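Long-range contacts in tyrosinase (Aspergillus oryzae, PDB 6JU8), which probably oxidises L-tyrosine and L-dopa to L-dopaquinone with molecular oxygen at a dinuclear copper centre, a step in melanin biosynthesis: residues E222-P230 with G340-G348; C377-T388 with W432-T442. The protein carries 1 engineered substitution. All coordinates share one frame; numbering follows the deposited sequence. Where two conformers were deposited one is given.

Interaction 1 of 2, residues E222-P230 with G340-G348; sequences EHGWSFDLP and GGFMFSRPG
The carboxylate of Glu222 reaches across to the backbone of Phe344 and Ser345 and takes one N-H on each oxygen. Phe344 N donates to Glu222 OE2 over 2.9 Å in a nearly straight bond (171°), arriving on the syn side, somewhat out of the carboxylate plane. Ser345 N reaches Glu222 OE1 over 2.9 Å on its syn lone pair. The hydroxyl of Ser345 adds a third bond, OG to Glu222 OE1 at 2.8 Å, met nearly along the C-O axis. The extended chain beyond CG carries the carboxylate this far from its strand. Two waters donate to it as well: one links OE2 to Phe342 O, the other OE1 to Ser345 O. The buried carboxylate, probably ionised, thus receives three protein hydrogen bonds and two from waters.

The tight part lies around Phe344 and Ser345. The Pro230 and Phe344 side chains approach from opposite directions, CD to CE1 3.5 Å. Ser345 CB sits over one face of the Phe227 ring, 3.9 Å from its centroid and 26° off the normal, a CH-pi contact. Leu229 CD2 lies near Phe344 CB in one of its two modelled conformers.

Toward solvent the contact thins out. Exposed His223 contributes one bent bond, NE2 to Ser345 OG at 2.9 Å (140°), with the hydroxyl tilted from the ring plane. Asp228 points away at its base, and its OD1 is paired with Lys219 in a salt bridge.

Glu222 and Trp225 are paired by reciprocal backbone bonds around a type I' turn, so the first segment holds the turn and second strand of the beta hairpin 218-229. In the other segment, Phe342 and Met343 face Gly356 in a classic beta bulge. Within the common central domain of tyrosinase, the arrangement is a hairpin whose buried glutamate accepts hydrogen bonds from two successive backbone N-H groups just beyond that bulge.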
loop_
_atom_site.group_PDB
_atom_site.type_symbol
_atom_site.label_atom_id
_atom_site.label_comp_id
_atom_site.label_asym_id
_atom_site.label_seq_id
_atom_site.Cartn_x
_atom_site.Cartn_y
_atom_site.Cartn_z
ATOM N N GLU A 222 7.137 15.726 17.766
ATOM C CA GLU A 222 6.292 16.299 16.727
ATOM C C GLU A 222 5.607 17.529 17.303
ATOM O O GLU A 222 4.958 17.406 18.356
ATOM C CB GLU A 222 5.248 15.297 16.209
ATOM C CG GLU A 222 5.868 14.029 15.661
ATOM C CD GLU A 222 4.888 13.026 15.127
ATOM O OE1 GLU A 222 3.652 13.227 15.190
ATOM O OE2 GLU A 222 5.329 11.991 14.563
ATOM N N HIS A 223 5.765 18.692 16.684
ATOM C CA HIS A 223 5.163 19.927 17.170
ATOM C C HIS A 223 5.487 20.112 18.651
ATOM O O HIS A 223 4.666 20.569 19.432
ATOM C CB HIS A 223 3.676 20.013 16.858
ATOM C CG HIS A 223 2.770 18.856 17.112
ATOM N ND1 HIS A 223 2.237 18.584 18.357
ATOM C CD2 HIS A 223 2.255 17.907 16.297
ATOM C CE1 HIS A 223 1.461 17.525 18.311
ATOM N NE2 HIS A 223 1.450 17.085 17.057
ATOM N N GLY A 224 6.717 19.780 19.061
ATOM C CA GLY A 224 7.215 20.023 20.389
ATOM C C GLY A 224 6.763 19.042 21.446
ATOM O O GLY A 224 7.098 19.189 22.621
ATOM N N TRP A 225 6.025 18.013 21.059
ATOM C CA TRP A 225 5.519 17.007 22.006
ATOM C C TRP A 225 6.122 15.653 21.664
ATOM O O TRP A 225 6.426 15.392 20.499
ATOM C CB TRP A 225 3.995 16.857 21.924
ATOM C CG TRP A 225 3.273 18.017 22.539
ATOM C CD1 TRP A 225 3.796 19.071 23.230
ATOM C CD2 TRP A 225 1.852 18.204 22.516
ATOM N NE1 TRP A 225 2.798 19.918 23.634
ATOM C CE2 TRP A 225 1.591 19.408 23.210
ATOM C CE3 TRP A 225 0.800 17.466 21.975
ATOM C CZ2 TRP A 225 0.295 19.907 23.380
ATOM C CZ3 TRP A 225 -0.490 17.954 22.140
ATOM C CH2 TRP A 225 -0.725 19.155 22.837
ATOM N N SER A 226 6.230 14.792 22.651
ATOM C CA SER A 226 6.834 13.475 22.491
ATOM C C SER A 226 5.833 12.407 22.063
ATOM O O SER A 226 4.734 12.335 22.611
ATOM C CB SER A 226 7.421 13.030 23.838
ATOM O OG SER A 226 8.372 13.956 24.321
ATOM N N PHE A 227 6.242 11.557 21.117
ATOM C CA PHE A 227 5.456 10.409 20.681
ATOM C C PHE A 227 6.351 9.180 20.616
ATOM O O PHE A 227 7.480 9.283 20.146
ATOM C CB PHE A 227 4.823 10.671 19.302
ATOM C CG PHE A 227 3.821 11.792 19.401
ATOM C CD1 PHE A 227 2.497 11.584 19.750
ATOM C CD2 PHE A 227 4.264 13.090 19.204
ATOM C CE1 PHE A 227 1.625 12.650 19.909
ATOM C CE2 PHE A 227 3.388 14.157 19.352
ATOM C CZ PHE A 227 2.076 13.939 19.696
ATOM N N ASP A 228 5.827 8.046 21.073
ATOM C CA ASP A 228 6.531 6.782 20.954
ATOM C C ASP A 228 6.079 6.050 19.697
ATOM O O ASP A 228 5.008 5.436 19.607
ATOM C CB ASP A 228 6.299 5.954 22.219
ATOM C CG ASP A 228 6.849 6.626 23.464
ATOM O OD1 ASP A 228 8.029 7.022 23.426
ATOM O OD2 ASP A 228 6.120 6.791 24.459
ATOM N N LEU A 229 6.881 6.188 18.637
ATOM C CA LEU A 229 6.508 5.553 17.354
ATOM C C LEU A 229 6.516 4.057 17.543
ATOM O O LEU A 229 7.533 3.526 18.009
ATOM C CB LEU A 229 7.551 5.957 16.299
ATOM C CG LEU A 229 7.683 7.464 16.020
ATOM C CD1 LEU A 229 8.727 7.724 14.944
ATOM C CD2 LEU A 229 6.320 7.993 15.609
ATOM N N PRO A 230 5.408 3.382 17.239
ATOM C CA PRO A 230 5.253 1.972 17.641
ATOM C C PRO A 230 5.917 0.931 16.754
ATOM O O PRO A 230 5.299 -0.059 16.341
ATOM C CB PRO A 230 3.731 1.781 17.618
ATOM C CG PRO A 230 3.260 2.708 16.517
ATOM C CD PRO A 230 4.162 3.919 16.651
ATOM N N GLY A 340 9.538 8.163 4.362
ATOM C CA GLY A 340 9.061 7.300 5.422
ATOM C C GLY A 340 7.720 7.720 5.995
ATOM O O GLY A 340 6.963 6.877 6.473
ATOM N N GLY A 341 7.464 9.032 5.982
ATOM C CA GLY A 341 6.322 9.590 6.695
ATOM C C GLY A 341 6.794 10.066 8.062
ATOM O O GLY A 341 7.401 9.282 8.805
ATOM N N PHE A 342 6.521 11.335 8.348
ATOM C CA PHE A 342 7.110 12.003 9.498
ATOM C C PHE A 342 6.084 12.534 10.487
ATOM O O PHE A 342 6.470 13.284 11.395
ATOM C CB PHE A 342 8.062 13.141 9.025
ATOM C CG PHE A 342 7.351 14.136 8.138
ATOM C CD1 PHE A 342 6.826 15.311 8.657
ATOM C CD2 PHE A 342 7.178 13.903 6.782
ATOM C CE1 PHE A 342 6.128 16.193 7.856
ATOM C CE2 PHE A 342 6.472 14.776 5.967
ATOM C CZ PHE A 342 5.970 15.942 6.505
ATOM N N MET A 343 4.807 12.180 10.309
ATOM C CA MET A 343 3.757 12.653 11.195
ATOM C C MET A 343 2.919 11.479 11.704
ATOM O O MET A 343 2.058 10.981 10.997
ATOM C CB MET A 343 2.824 13.640 10.504
ATOM C CG MET A 343 3.456 14.993 10.282
ATOM S SD MET A 343 2.337 16.218 9.580
ATOM C CE MET A 343 2.158 15.658 7.907
ATOM N N PHE A 344 3.214 11.002 12.902
ATOM C CA PHE A 344 2.431 9.927 13.520
ATOM C C PHE A 344 1.152 10.512 14.122
ATOM O O PHE A 344 0.090 9.941 13.897
ATOM C CB PHE A 344 3.284 9.242 14.583
ATOM C CG PHE A 344 2.604 8.218 15.447
ATOM C CD1 PHE A 344 2.147 7.029 14.877
ATOM C CD2 PHE A 344 2.428 8.391 16.810
ATOM C CE1 PHE A 344 1.549 6.039 15.644
ATOM C CE2 PHE A 344 1.836 7.422 17.595
ATOM C CZ PHE A 344 1.406 6.236 17.006
ATOM N N SER A 345 1.292 11.608 14.851
ATOM C CA SER A 345 0.122 12.254 15.435
ATOM C C SER A 345 -0.631 13.016 14.348
ATOM O O SER A 345 -0.054 13.493 13.368
ATOM C CB SER A 345 0.528 13.179 16.574
ATOM O OG SER A 345 1.257 14.313 16.120
ATOM N N ARG A 346 -1.950 13.085 14.489
ATOM C CA ARG A 346 -2.770 13.720 13.460
ATOM C C ARG A 346 -2.488 15.208 13.427
ATOM O O ARG A 346 -2.536 15.885 14.466
ATOM C CB ARG A 346 -4.246 13.443 13.725
ATOM C CG ARG A 346 -5.125 13.738 12.518
ATOM C CD ARG A 346 -6.567 13.301 12.758
ATOM N NE ARG A 346 -7.233 14.287 13.607
ATOM C CZ ARG A 346 -8.419 14.121 14.176
ATOM N NH1 ARG A 346 -9.086 12.984 13.988
ATOM N NH2 ARG A 346 -8.930 15.088 14.933
ATOM N N PRO A 347 -2.163 15.750 12.267
ATOM C CA PRO A 347 -1.896 17.189 12.181
ATOM C C PRO A 347 -3.195 17.971 12.073
ATOM O O PRO A 347 -4.288 17.397 12.085
ATOM C CB PRO A 347 -1.097 17.287 10.884
ATOM C CG PRO A 347 -1.658 16.193 10.040
ATOM C CD PRO A 347 -2.008 15.058 10.974
ATOM N N GLY A 348 -3.076 19.288 11.933
ATOM C CA GLY A 348 -4.206 20.133 11.585
ATOM C C GLY A 348 -4.826 19.721 10.260
ATOM O O GLY A 348 -4.204 19.035 9.438
HETATM O O HOH W 1 7.780 11.928 13.646
HETATM O O HOH W 2 2.272 14.903 13.467
#

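Interaction 2 of 2, residues C377-T388 with W432-T442; sequences CNIDRLTAIWQT and WRSLNYDYAIT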
loop_
_atom_site.group_PDB
_atom_site.type_symbol
_atom_site.label_atom_id
_atom_site.label_comp_id
_atom_site.label_asym_id
_atom_site.label_seq_id
_atom_site.Cartn_x
_atom_site.Cartn_y
_atom_site.Cartn_z
ATOM N N CYS A 377 22.926 5.318 -1.554
ATOM C CA CYS A 377 23.741 5.216 -2.749
ATOM C C CYS A 377 23.746 6.545 -3.498
ATOM O O CYS A 377 24.824 7.024 -3.928
ATOM C CB CYS A 377 23.272 4.001 -3.575
ATOM S SG CYS A 377 24.495 3.684 -4.886
ATOM N N ASN A 378 22.604 7.235 -3.585
ATOM C CA ASN A 378 22.632 8.566 -4.192
ATOM C C ASN A 378 23.324 9.597 -3.311
ATOM O O ASN A 378 23.984 10.499 -3.841
ATOM C CB ASN A 378 21.224 9.089 -4.539
ATOM C CG ASN A 378 21.329 10.231 -5.538
ATOM O OD1 ASN A 378 22.076 10.120 -6.529
ATOM N ND2 ASN A 378 20.634 11.331 -5.312
ATOM N N ILE A 379 23.221 9.505 -1.986
ATOM C CA ILE A 379 23.983 10.440 -1.137
ATOM C C ILE A 379 25.475 10.248 -1.380
ATOM O O ILE A 379 26.236 11.232 -1.416
ATOM C CB ILE A 379 23.578 10.273 0.326
ATOM C CG1 ILE A 379 22.093 10.622 0.521
ATOM C CG2 ILE A 379 24.489 11.051 1.270
ATOM C CD1 ILE A 379 21.735 12.042 0.104
ATOM N N ASP A 380 25.901 9.000 -1.583
ATOM C CA ASP A 380 27.303 8.731 -1.920
ATOM C C ASP A 380 27.690 9.352 -3.252
ATOM O O ASP A 380 28.781 9.927 -3.398
ATOM C CB ASP A 380 27.544 7.208 -1.954
ATOM C CG ASP A 380 29.048 6.965 -1.987
ATOM O OD1 ASP A 380 29.681 7.282 -0.958
ATOM O OD2 ASP A 380 29.581 6.514 -3.024
ATOM N N ARG A 381 26.806 9.228 -4.238
ATOM C CA ARG A 381 27.000 9.833 -5.570
ATOM C C ARG A 381 27.102 11.355 -5.488
ATOM O O ARG A 381 27.970 11.969 -6.118
ATOM C CB ARG A 381 25.835 9.370 -6.459
ATOM C CG ARG A 381 25.865 10.016 -7.863
ATOM C CD ARG A 381 24.783 9.338 -8.725
ATOM N NE ARG A 381 24.527 10.084 -9.947
ATOM C CZ ARG A 381 23.696 11.130 -10.018
ATOM N NH1 ARG A 381 23.056 11.563 -8.928
ATOM N NH2 ARG A 381 23.516 11.767 -11.161
ATOM N N LEU A 382 26.204 11.976 -4.715
ATOM C CA LEU A 382 26.255 13.429 -4.552
ATOM C C LEU A 382 27.568 13.848 -3.899
ATOM O O LEU A 382 28.173 14.850 -4.276
ATOM C CB LEU A 382 25.082 13.914 -3.707
ATOM C CG LEU A 382 23.701 13.804 -4.382
ATOM C CD1 LEU A 382 22.619 14.197 -3.394
ATOM C CD2 LEU A 382 23.635 14.648 -5.650
ATOM N N THR A 383 28.034 13.056 -2.941
ATOM C CA THR A 383 29.343 13.310 -2.328
ATOM C C THR A 383 30.426 13.222 -3.397
ATOM O O THR A 383 31.327 14.091 -3.444
ATOM C CB THR A 383 29.616 12.348 -1.176
ATOM O OG1 THR A 383 28.591 12.515 -0.182
ATOM C CG2 THR A 383 30.939 12.694 -0.501
ATOM N N ALA A 384 30.419 12.170 -4.216
ATOM C CA ALA A 384 31.445 12.010 -5.253
ATOM C C ALA A 384 31.384 13.137 -6.252
ATOM O O ALA A 384 32.420 13.652 -6.699
ATOM C CB ALA A 384 31.225 10.654 -5.944
ATOM N N ILE A 385 30.178 13.564 -6.656
ATOM C CA ILE A 385 30.060 14.735 -7.554
ATOM C C ILE A 385 30.694 15.968 -6.935
ATOM O O ILE A 385 31.496 16.688 -7.556
ATOM C CB ILE A 385 28.585 15.034 -7.889
ATOM C CG1 ILE A 385 27.948 13.890 -8.683
ATOM C CG2 ILE A 385 28.471 16.368 -8.629
ATOM C CD1 ILE A 385 26.435 13.956 -8.762
ATOM N N TRP A 386 30.317 16.231 -5.671
ATOM C CA TRP A 386 30.801 17.456 -5.028
ATOM C C TRP A 386 32.309 17.375 -4.875
ATOM O O TRP A 386 33.003 18.378 -5.100
ATOM C CB TRP A 386 30.091 17.650 -3.679
ATOM C CG TRP A 386 30.409 18.964 -3.045
ATOM C CD1 TRP A 386 29.677 20.113 -3.236
ATOM C CD2 TRP A 386 31.490 19.313 -2.167
ATOM N NE1 TRP A 386 30.230 21.135 -2.516
ATOM C CE2 TRP A 386 31.350 20.676 -1.847
ATOM C CE3 TRP A 386 32.549 18.596 -1.607
ATOM C CZ2 TRP A 386 32.225 21.373 -1.003
ATOM C CZ3 TRP A 386 33.421 19.289 -0.763
ATOM C CH2 TRP A 386 33.268 20.641 -0.465
ATOM N N GLN A 387 32.847 16.201 -4.522
ATOM C CA GLN A 387 34.307 16.072 -4.424
ATOM C C GLN A 387 34.971 16.391 -5.767
ATOM O O GLN A 387 36.002 17.052 -5.812
ATOM C CB GLN A 387 34.709 14.670 -4.006
ATOM C CG GLN A 387 34.405 14.289 -2.561
ATOM C CD GLN A 387 34.869 12.859 -2.345
ATOM O OE1 GLN A 387 34.056 11.926 -2.319
ATOM N NE2 GLN A 387 36.176 12.647 -2.239
ATOM N N THR A 388 34.380 15.915 -6.847
ATOM C CA THR A 388 34.942 16.113 -8.185
ATOM C C THR A 388 35.085 17.587 -8.526
ATOM O O THR A 388 36.095 17.978 -9.119
ATOM C CB THR A 388 34.061 15.401 -9.224
ATOM O OG1 THR A 388 34.097 13.972 -8.981
ATOM C CG2 THR A 388 34.562 15.626 -10.634
ATOM N N TRP A 432 36.489 7.001 -4.027
ATOM C CA TRP A 432 35.503 5.921 -3.987
ATOM C C TRP A 432 35.919 4.818 -4.956
ATOM O O TRP A 432 35.517 3.668 -4.784
ATOM C CB TRP A 432 34.092 6.467 -4.271
ATOM C CG TRP A 432 34.045 7.142 -5.611
ATOM C CD1 TRP A 432 33.719 6.558 -6.805
ATOM C CD2 TRP A 432 34.338 8.520 -5.891
ATOM N NE1 TRP A 432 33.804 7.509 -7.814
ATOM C CE2 TRP A 432 34.181 8.712 -7.272
ATOM C CE3 TRP A 432 34.731 9.602 -5.079
ATOM C CZ2 TRP A 432 34.389 9.954 -7.892
ATOM C CZ3 TRP A 432 34.940 10.826 -5.702
ATOM C CH2 TRP A 432 34.775 10.988 -7.078
ATOM N N ARG A 433 36.731 5.136 -5.959
ATOM C CA ARG A 433 37.113 4.136 -6.948
ATOM C C ARG A 433 38.012 3.082 -6.323
ATOM O O ARG A 433 38.176 1.978 -6.853
ATOM C CB ARG A 433 37.755 4.788 -8.178
ATOM C CG ARG A 433 36.738 5.598 -8.980
ATOM C CD ARG A 433 37.391 6.701 -9.807
ATOM N NE ARG A 433 37.746 7.793 -8.893
ATOM C CZ ARG A 433 37.574 9.101 -8.958
ATOM N NH1 ARG A 433 36.983 9.687 -9.995
ATOM N NH2 ARG A 433 38.006 9.875 -7.959
ATOM N N SER A 434 38.593 3.405 -5.163
ATOM C CA SER A 434 39.394 2.364 -4.506
ATOM C C SER A 434 38.511 1.225 -4.013
ATOM O O SER A 434 39.037 0.152 -3.726
ATOM C CB SER A 434 40.198 2.939 -3.341
ATOM O OG SER A 434 39.316 3.378 -2.338
ATOM N N LEU A 435 37.199 1.448 -3.917
ATOM C CA LEU A 435 36.238 0.414 -3.522
ATOM C C LEU A 435 35.644 -0.282 -4.742
ATOM O O LEU A 435 34.696 -1.050 -4.632
ATOM C CB LEU A 435 35.131 1.052 -2.662
ATOM C CG LEU A 435 35.630 1.690 -1.360
ATOM C CD1 LEU A 435 34.528 2.498 -0.687
ATOM C CD2 LEU A 435 36.178 0.599 -0.444
ATOM N N ASN A 436 36.206 0.010 -5.907
ATOM C CA ASN A 436 35.910 -0.638 -7.166
ATOM C C ASN A 436 34.484 -0.393 -7.665
ATOM O O ASN A 436 33.820 -1.305 -8.177
ATOM C CB ASN A 436 36.147 -2.156 -7.117
ATOM C CG ASN A 436 36.323 -2.711 -8.522
ATOM O OD1 ASN A 436 36.731 -1.981 -9.433
ATOM N ND2 ASN A 436 36.033 -3.987 -8.762
ATOM N N TYR A 437 33.996 0.827 -7.553
ATOM C CA TYR A 437 32.783 1.260 -8.225
ATOM C C TYR A 437 32.997 2.700 -8.681
ATOM O O TYR A 437 33.908 3.398 -8.223
ATOM C CB TYR A 437 31.546 1.166 -7.333
ATOM C CG TYR A 437 31.533 2.126 -6.156
ATOM C CD1 TYR A 437 31.090 3.423 -6.297
ATOM C CD2 TYR A 437 31.992 1.720 -4.900
ATOM C CE1 TYR A 437 31.093 4.295 -5.208
ATOM C CE2 TYR A 437 31.984 2.566 -3.800
ATOM C CZ TYR A 437 31.527 3.863 -3.970
ATOM O OH TYR A 437 31.522 4.702 -2.873
ATOM N N ASP A 438 32.112 3.122 -9.574
ATOM C CA ASP A 438 32.145 4.530 -10.001
ATOM C C ASP A 438 30.719 4.944 -10.366
ATOM O O ASP A 438 29.791 4.122 -10.322
ATOM C CB ASP A 438 33.103 4.699 -11.162
ATOM C CG ASP A 438 33.713 6.067 -11.352
ATOM O OD1 ASP A 438 33.316 7.008 -10.629
ATOM O OD2 ASP A 438 34.578 6.187 -12.245
ATOM N N TYR A 439 30.535 6.214 -10.699
ATOM C CA TYR A 439 29.271 6.746 -11.203
ATOM C C TYR A 439 29.491 7.286 -12.612
ATOM O O TYR A 439 30.534 7.876 -12.887
ATOM C CB TYR A 439 28.752 7.873 -10.294
ATOM C CG TYR A 439 28.555 7.371 -8.875
ATOM C CD1 TYR A 439 27.439 6.590 -8.568
ATOM C CD2 TYR A 439 29.483 7.668 -7.876
ATOM C CE1 TYR A 439 27.236 6.114 -7.280
ATOM C CE2 TYR A 439 29.288 7.191 -6.584
ATOM C CZ TYR A 439 28.172 6.416 -6.295
ATOM O OH TYR A 439 27.957 5.921 -5.021
ATOM N N ALA A 440 28.524 7.121 -13.497
ATOM C CA ALA A 440 28.691 7.675 -14.843
ATOM C C ALA A 440 29.034 9.163 -14.810
ATOM O O ALA A 440 29.888 9.635 -15.572
ATOM C CB ALA A 440 27.443 7.491 -15.688
ATOM N N ILE A 441 28.350 9.891 -13.939
ATOM C CA ILE A 441 28.528 11.333 -13.903
ATOM C C ILE A 441 29.926 11.764 -13.488
ATOM O O ILE A 441 30.272 12.909 -13.828
ATOM C CB ILE A 441 27.461 11.975 -13.011
ATOM C CG1 ILE A 441 27.372 13.491 -13.230
ATOM C CG2 ILE A 441 27.669 11.644 -11.542
ATOM C CD1 ILE A 441 26.071 14.061 -12.675
ATOM N N THR A 442 30.670 10.897 -12.812
ATOM C CA THR A 442 32.037 11.240 -12.384
ATOM C C THR A 442 33.087 10.650 -13.313
ATOM O O THR A 442 34.287 10.737 -13.038
ATOM C CB THR A 442 32.331 10.841 -10.930
ATOM O OG1 THR A 442 31.952 9.489 -10.635
ATOM C CG2 THR A 442 31.508 11.697 -9.974
HETATM O O HOH W 3 25.895 8.976 -12.399
HETATM O O HOH W 4 36.253 12.555 -10.028
#
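Tyr437 and Tyr439 both donate their hydroxyl protons to one oxygen of Asp380 on helix 371-389. Tyr439 OH lies 2.6 Å from Asp380 OD2, on its anti lone pair, whereas Tyr437 OH, at 2.7 Å from the same OD2, comes from above the carboxylate plane, 35° out of it. The other oxygen, OD1, forms a salt bridge with Arg108, and Tyr439 OH is also bonded to Arg23.

Arg381 CB stands over the Tyr439 ring, 3.7 Å from its centroid. With CG anti to the backbone N (chi1 176°), the extended chain runs past the ring; NE then shares a water with Ile441 N, while NH2 bonds Tyr456.

Ala384 CB is centred on the six-membered ring of Trp432, at 3.5 Å from the centroid, and the guanidinium of Arg433 covers the opposite face. Trp432 NE1 is satisfied in its own segment by Asp438 OD1, 2.9 Å away in a straight bond (178°). Thr388 OG1 donates to Ala384 O and accepts from a water bound to Arg433.

With two phenol donors and an arginine gathered on its carboxylate, buried Asp380 is probably stabilised as an anion.

Interactions 1 and 2 lie on opposite sides of the chain's centre, their own centres 35 Å apart and their nearest atoms about 13 Å apart, so they do not touch. Each nevertheless adjoins an element of the common central domain that carries copper ligands. In interaction 1, residues 340-348 leave the end of helix 328-340, which bears His332 and His336; the side chain of Phe342 is about 8 Å from that of His336 and about 13 Å from a copper ion. In interaction 2, helix 371-389 bears His376, about 6 Å from Cys377 between side chains, and Asp380 is similarly about 6 Å from His107 of the other copper site. The two helices pack together, with Ile379 touching both Leu328 and His332.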